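Local coordinates for protein homocysteine S-methyltransferase (Escherichia coli, PDB 5DMM) that transfers a methyl group from S-methylmethionine, or less efficiently S-adenosylmethionine, to homocysteine, using a zinc ion and yielding methionine, at residues C141-E144 and A145-F149; R151-V154 and E155-D159. One frame throughout, in Å; residues are numbered along the deposited sequence.

Contact 1. Residues C141-E144 and A145-F149. With ZN (zinc ion), chain D.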
ATOM      1  N   CYS A 141      12.829 -17.186   5.111  1.00 23.00           N
ATOM      2  CA  CYS A 141      12.648 -17.789   3.798  1.00 23.95           C
ATOM      3  C   CYS A 141      13.892 -17.517   2.968  1.00 26.42           C
ATOM      4  O   CYS A 141      14.542 -16.481   3.139  1.00 26.30           O
ATOM      5  CB  CYS A 141      11.414 -17.224   3.082  1.00 23.82           C
ATOM      6  SG  CYS A 141       9.825 -17.474   3.929  1.00 27.98           S
ATOM      7  N   SER A 142      14.224 -18.431   2.060  1.00 22.22           N
ATOM      8  CA  SER A 142      15.291 -18.161   1.100  1.00 22.22           C
ATOM      9  C   SER A 142      14.858 -17.023   0.183  1.00 21.87           C
ATOM     10  O   SER A 142      13.668 -16.707   0.118  1.00 21.54           O
ATOM     11  CB  SER A 142      15.619 -19.409   0.277  1.00 22.25           C
ATOM     12  OG  SER A 142      14.487 -19.827  -0.457  1.00 23.03           O
ATOM     13  N   VAL A 143      15.808 -16.404  -0.513  1.00 22.53           N
ATOM     14  CA  VAL A 143      15.451 -15.378  -1.487  1.00 24.63           C
ATOM     15  C   VAL A 143      14.477 -15.968  -2.495  1.00 22.17           C
ATOM     16  O   VAL A 143      13.478 -15.346  -2.839  1.00 21.13           O
ATOM     17  CB  VAL A 143      16.679 -14.817  -2.233  1.00 27.57           C
ATOM     18  CG1 VAL A 143      16.244 -13.859  -3.329  1.00 26.47           C
ATOM     19  CG2 VAL A 143      17.626 -14.137  -1.275  1.00 24.94           C
ATOM     20  N   GLU A 144      14.757 -17.188  -2.946  1.00 21.15           N
ATOM     21  CA  GLU A 144      13.903 -17.850  -3.931  1.00 21.38           C
ATOM     22  C   GLU A 144      12.491 -18.086  -3.422  1.00 21.03           C
ATOM     23  O   GLU A 144      11.519 -17.981  -4.184  1.00 21.96           O
ATOM     24  CB  GLU A 144      14.502 -19.196  -4.347  1.00 21.90           C
ATOM     25  CG  GLU A 144      15.795 -19.083  -5.105  1.00 24.83           C
ATOM     26  CD  GLU A 144      17.006 -19.315  -4.224  1.00 35.67           C
ATOM     27  OE1 GLU A 144      17.034 -18.782  -3.091  1.00 32.92           O
ATOM     28  OE2 GLU A 144      17.926 -20.040  -4.665  1.00 31.73           O
ATOM     29  N   ALA A 145      12.380 -18.440  -2.143  1.00 18.33           N
ATOM     30  CA  ALA A 145      11.077 -18.708  -1.541  1.00 21.77           C
ATOM     31  C   ALA A 145      10.264 -17.422  -1.417  1.00 17.83           C
ATOM     32  O   ALA A 145       9.073 -17.405  -1.726  1.00 19.51           O
ATOM     33  CB  ALA A 145      11.236 -19.369  -0.169  1.00 21.53           C
ATOM     34  N   PHE A 146      10.908 -16.359  -0.949  1.00 17.38           N
ATOM     35  CA  PHE A 146      10.248 -15.051  -0.910  1.00 18.89           C
ATOM     36  C   PHE A 146       9.798 -14.658  -2.310  1.00 19.38           C
ATOM     37  O   PHE A 146       8.674 -14.200  -2.508  1.00 18.46           O
ATOM     38  CB  PHE A 146      11.187 -13.962  -0.367  1.00 17.69           C
ATOM     39  CG  PHE A 146      11.271 -13.902   1.138  1.00 17.61           C
ATOM     40  CD1 PHE A 146      10.129 -13.968   1.924  1.00 20.87           C
ATOM     41  CD2 PHE A 146      12.505 -13.739   1.761  1.00 19.70           C
ATOM     42  CE1 PHE A 146      10.220 -13.887   3.317  1.00 19.71           C
ATOM     43  CE2 PHE A 146      12.605 -13.664   3.148  1.00 20.22           C
ATOM     44  CZ  PHE A 146      11.466 -13.736   3.925  1.00 20.97           C
ATOM     45  N   GLN A 147      10.698 -14.816  -3.278  1.00 17.58           N
ATOM     46  CA  GLN A 147      10.384 -14.415  -4.640  1.00 18.25           C
ATOM     47  C   GLN A 147       9.276 -15.291  -5.236  1.00 19.24           C
ATOM     48  O   GLN A 147       8.395 -14.779  -5.933  1.00 18.71           O
ATOM     49  CB  GLN A 147      11.654 -14.423  -5.496  1.00 19.48           C
ATOM     50  CG  GLN A 147      12.606 -13.278  -5.141  1.00 18.20           C
ATOM     51  CD  GLN A 147      13.864 -13.246  -5.974  1.00 23.38           C
ATOM     52  OE1 GLN A 147      14.262 -14.258  -6.556  1.00 22.73           O
ATOM     53  NE2 GLN A 147      14.517 -12.081  -6.025  1.00 19.15           N
ATOM     54  N   ALA A 148       9.289 -16.591  -4.948  1.00 19.44           N
ATOM     55  CA  ALA A 148       8.205 -17.469  -5.409  1.00 18.90           C
ATOM     56  C   ALA A 148       6.857 -17.093  -4.788  1.00 20.25           C
ATOM     57  O   ALA A 148       5.808 -17.214  -5.435  1.00 20.21           O
ATOM     58  CB  ALA A 148       8.530 -18.927  -5.103  1.00 21.52           C
ATOM     59  N   PHE A 149       6.886 -16.651  -3.532  1.00 19.39           N
ATOM     60  CA  PHE A 149       5.674 -16.213  -2.838  1.00 20.48           C
ATOM     61  C   PHE A 149       5.098 -14.959  -3.480  1.00 18.47           C
ATOM     62  O   PHE A 149       3.892 -14.858  -3.693  1.00 17.24           O
ATOM     63  CB  PHE A 149       5.957 -15.951  -1.352  1.00 18.50           C
ATOM     64  CG  PHE A 149       4.847 -15.221  -0.632  1.00 17.76           C
ATOM     65  CD1 PHE A 149       3.717 -15.895  -0.199  1.00 17.36           C
ATOM     66  CD2 PHE A 149       4.949 -13.869  -0.371  1.00 16.67           C
ATOM     67  CE1 PHE A 149       2.699 -15.233   0.471  1.00 19.60           C
ATOM     68  CE2 PHE A 149       3.932 -13.192   0.309  1.00 17.53           C
ATOM     69  CZ  PHE A 149       2.808 -13.874   0.726  1.00 18.03           C
TER
HETATM   70 ZN    ZN D 503      18.804 -18.949  -2.013  0.55 24.32          ZN
HETATM   71  O   HOH W   1      18.759 -17.736   0.196  1.00 22.63           O
HETATM   72  O   HOH W   2      19.070 -20.949  -1.429  1.00 25.62           O

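Contact 2. Residues R151-V154 and E155-D159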
ATOM      1  N   ARG A 151       6.024 -13.410  -6.562  0.57 13.93           N
ATOM      2  CA  ARG A 151       6.008 -13.285  -8.026  0.57 14.83           C
ATOM      3  C   ARG A 151       4.620 -13.288  -8.699  0.57 11.94           C
ATOM      4  O   ARG A 151       4.336 -12.383  -9.486  0.57 12.99           O
ATOM      5  CB  ARG A 151       6.876 -14.387  -8.659  0.57 18.23           C
ATOM      6  CG  ARG A 151       6.895 -14.344 -10.180  0.57 20.50           C
ATOM      7  CD  ARG A 151       7.905 -15.345 -10.768  0.57 20.19           C
ATOM      8  NE  ARG A 151       9.285 -15.019 -10.407  0.57 22.52           N
ATOM      9  CZ  ARG A 151      10.035 -15.748  -9.584  0.57 28.34           C
ATOM     10  NH1 ARG A 151       9.544 -16.856  -9.042  0.57 28.67           N
ATOM     11  NH2 ARG A 151      11.277 -15.373  -9.307  0.57 29.60           N
ATOM     12  N   PRO A 152       3.757 -14.285  -8.415  1.00 15.54           N
ATOM     13  CA  PRO A 152       2.455 -14.290  -9.115  1.00 16.48           C
ATOM     14  C   PRO A 152       1.606 -13.032  -8.895  1.00 14.50           C
ATOM     15  O   PRO A 152       0.923 -12.584  -9.826  1.00 16.21           O
ATOM     16  CB  PRO A 152       1.720 -15.491  -8.514  1.00 17.45           C
ATOM     17  CG  PRO A 152       2.726 -16.289  -7.802  1.00 19.62           C
ATOM     18  CD  PRO A 152       3.850 -15.380  -7.430  1.00 18.51           C
ATOM     19  N   ARG A 153       1.648 -12.474  -7.689  1.00 13.17           N
ATOM     20  CA  ARG A 153       0.864 -11.268  -7.404  1.00 12.93           C
ATOM     21  C   ARG A 153       1.471 -10.048  -8.099  1.00 16.19           C
ATOM     22  O   ARG A 153       0.743  -9.208  -8.637  1.00 15.08           O
ATOM     23  CB  ARG A 153       0.746 -11.023  -5.896  1.00 12.57           C
ATOM     24  CG  ARG A 153       0.140  -9.658  -5.547  1.00 14.46           C
ATOM     25  CD  ARG A 153      -0.166  -9.551  -4.060  1.00 15.10           C
ATOM     26  NE  ARG A 153       1.009  -9.854  -3.256  1.00 15.41           N
ATOM     27  CZ  ARG A 153       1.024  -9.872  -1.929  1.00 15.89           C
ATOM     28  NH1 ARG A 153      -0.083  -9.591  -1.242  1.00 18.57           N
ATOM     29  NH2 ARG A 153       2.150 -10.165  -1.287  1.00 15.30           N
ATOM     30  N   VAL A 154       2.795  -9.935  -8.091  1.00 14.64           N
ATOM     31  CA  VAL A 154       3.437  -8.846  -8.822  1.00 12.54           C
ATOM     32  C   VAL A 154       3.043  -8.904 -10.294  1.00 15.12           C
ATOM     33  O   VAL A 154       2.657  -7.900 -10.878  1.00 14.35           O
ATOM     34  CB  VAL A 154       4.981  -8.881  -8.684  1.00 15.84           C
ATOM     35  CG1 VAL A 154       5.635  -7.969  -9.702  1.00 15.07           C
ATOM     36  CG2 VAL A 154       5.392  -8.479  -7.262  1.00 16.39           C
ATOM     37  N   GLU A 155       3.111 -10.094 -10.890  1.00 14.21           N
ATOM     38  CA  GLU A 155       2.772 -10.229 -12.296  1.00 15.33           C
ATOM     39  C   GLU A 155       1.305  -9.889 -12.574  1.00 13.52           C
ATOM     40  O   GLU A 155       1.000  -9.161 -13.518  1.00 16.79           O
ATOM     41  CB  GLU A 155       3.124 -11.640 -12.779  1.00 16.25           C
ATOM     42  CG  GLU A 155       4.632 -11.774 -12.958  1.00 15.63           C
ATOM     43  CD  GLU A 155       5.093 -13.131 -13.498  1.00 25.19           C
ATOM     44  OE1 GLU A 155       4.248 -14.001 -13.794  1.00 23.25           O
ATOM     45  OE2 GLU A 155       6.323 -13.319 -13.621  1.00 20.95           O
ATOM     46  N   ALA A 156       0.409 -10.367 -11.722  1.00 13.57           N
ATOM     47  CA  ALA A 156      -1.019 -10.155 -11.922  1.00 17.73           C
ATOM     48  C   ALA A 156      -1.393  -8.677 -11.786  1.00 16.18           C
ATOM     49  O   ALA A 156      -2.216  -8.164 -12.554  1.00 15.89           O
ATOM     50  CB  ALA A 156      -1.815 -10.998 -10.937  1.00 16.57           C
ATOM     51  N   LEU A 157      -0.776  -7.994 -10.825  1.00 14.12           N
ATOM     52  CA  LEU A 157      -1.053  -6.571 -10.598  1.00 13.63           C
ATOM     53  C   LEU A 157      -0.562  -5.719 -11.778  1.00 13.73           C
ATOM     54  O   LEU A 157      -1.247  -4.795 -12.221  1.00 16.06           O
ATOM     55  CB  LEU A 157      -0.403  -6.094  -9.289  1.00 13.17           C
ATOM     56  CG  LEU A 157      -0.983  -6.624  -7.966  1.00 11.75           C
ATOM     57  CD1 LEU A 157      -0.076  -6.236  -6.789  1.00 12.40           C
ATOM     58  CD2 LEU A 157      -2.399  -6.090  -7.695  1.00 13.06           C
ATOM     59  N   LEU A 158       0.624  -6.038 -12.293  1.00 14.07           N
ATOM     60  CA  LEU A 158       1.181  -5.282 -13.411  1.00 15.67           C
ATOM     61  C   LEU A 158       0.389  -5.568 -14.691  1.00 16.10           C
ATOM     62  O   LEU A 158       0.046  -4.643 -15.438  1.00 17.62           O
ATOM     63  CB  LEU A 158       2.676  -5.611 -13.605  1.00 17.64           C
ATOM     64  CG  LEU A 158       3.617  -5.166 -12.476  1.00 18.20           C
ATOM     65  CD1 LEU A 158       5.049  -5.678 -12.676  1.00 18.26           C
ATOM     66  CD2 LEU A 158       3.617  -3.649 -12.332  1.00 19.14           C
ATOM     67  N   ASP A 159       0.073  -6.836 -14.928  1.00 18.45           N
ATOM     68  CA  ASP A 159      -0.665  -7.214 -16.133  1.00 19.50           C
ATOM     69  C   ASP A 159      -2.060  -6.620 -16.169  1.00 20.58           C
ATOM     70  O   ASP A 159      -2.597  -6.366 -17.247  1.00 21.80           O
ATOM     71  CB  ASP A 159      -0.771  -8.736 -16.261  1.00 19.62           C
ATOM     72  CG  ASP A 159       0.530  -9.372 -16.667  1.00 24.36           C
ATOM     73  OD1 ASP A 159       1.415  -8.652 -17.181  1.00 31.70           O
ATOM     74  OD2 ASP A 159       0.677 -10.597 -16.469  1.00 30.23           O
TER

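Contact 1. Residues C141-E144 and A145-F149
An N-cap opens helix 143-159: Ser142 stands just before the first turn and its OG accepts the backbone N-H of Ala145 at 3.0 Å, a slightly bent bond (147° at the hydrogen). Its chi1 of 61° sets the hydroxyl between backbone N and carbonyl carbon, which turns OG back over the start of the helix. The carbonyl of the same residue takes the next amide, Ser142 O to Phe146 N at 3.0 Å and nearly straight, and the next carbonyls follow suit, Val143 O to Gln147 N and Glu144 O to Ala148 N. Ahead of the cap, Cys141 lies over one face of the Phe146 ring, which also packs on helix 173-183. Its CB sits 3.5 Å from the centroid of the Phe146 ring, only 8° off the normal, a CH-pi contact, while SG of Cys141 leans toward the CE1 side of that ring at 4.2 Å from the centroid, an oblique sulfur-aromatic contact. Val143 and Gln147 run side by side, CG1 of Val143 lying 3.6 Å from Gln147 CD; NE2 of Gln147 donates to Ala178 O on that neighbouring helix. On the exposed side Glu144, bent at its second torsion, binds a zinc ion through OE1 at 2.1 Å; two waters also bind this ion, which is separate from the one held by Cys229 and Cys295 beside homocysteine. The cap gives an acceptor to a first-turn amide that lacks a regular i to i+4 carbonyl. The negative carboxylate of Glu144 near the helix N-terminus probably feels a favourable field, and zinc offsets its charge further.

Contact 2. Residues R151-V154 and E155-D159
Residues 151-154 and 155-159 are consecutive turns of helix 143-159, joined by four i to i+4 bonds: Glu155 N to Arg151 O, Ala156 N to Pro152 O, Leu157 N to Arg153 O and Leu158 N to Val154 O. The shortest is Leu157 N to Arg153 O at 2.9 Å, the longest Leu158 N to Val154 O at 3.1 Å. The helix is kinked at the start of this region, where the N atoms of Pro152 and Arg153 make no bond to the turn before; proline has no N-H to give. Side chains four residues apart then lie alongside each other. Arg153 CG rests 3.6 Å from Leu157 CD1, the aliphatic part of the arginine lying against the leucine branch. With CG trans to the backbone N (chi1 170°) and a bend at chi3 (54°), the Arg153 chain carries its guanidinium beyond the leucine to Ser70 O, which NH1 bonds; weaker bonds reach Tyr71 O from NH1 and Gly123 O from NH2. Val154 CG1 meets Leu158 CD1 at 3.8 Å, and both residues pack on Leu165 of strand 164-170. On a more open side the methylenes of Arg151 run along the carboxylate of Glu155, CG of Arg151 lying 3.6 Å from Glu155 OE2. In the arginine conformer modelled here their charged ends stay apart; OE2 of Glu155 is bonded instead by the hydroxyl of Tyr186. Ala156 and Leu157 face Ile92 of helix 85-109. Such a helix, packed on strands 117-122 and 164-170 and on helix 85-109, belongs to the outer helical layer of a TIM barrel.

In the fold
Contacts 1 and 2 follow one another along helix 143-159, their centres 15 Å apart, with contact 1 at its N-terminal start and contact 2 in its C-terminal half. The segments 141-149 and 151-159 are separated by a single residue and do not otherwise touch. Contact 1 lies at the surface, about 20 Å from the centre of the chain, and leans on helix 173-183; contact 2 is buried at about 15 Å, against helix 85-109 and strands 117-122 and 164-170 of the parallel barrel sheet. One helix therefore leads from a solvent-facing tip into the barrel wall, where the Arg153 side chain lies about 9 Å from bound homocysteine, not in contact with it.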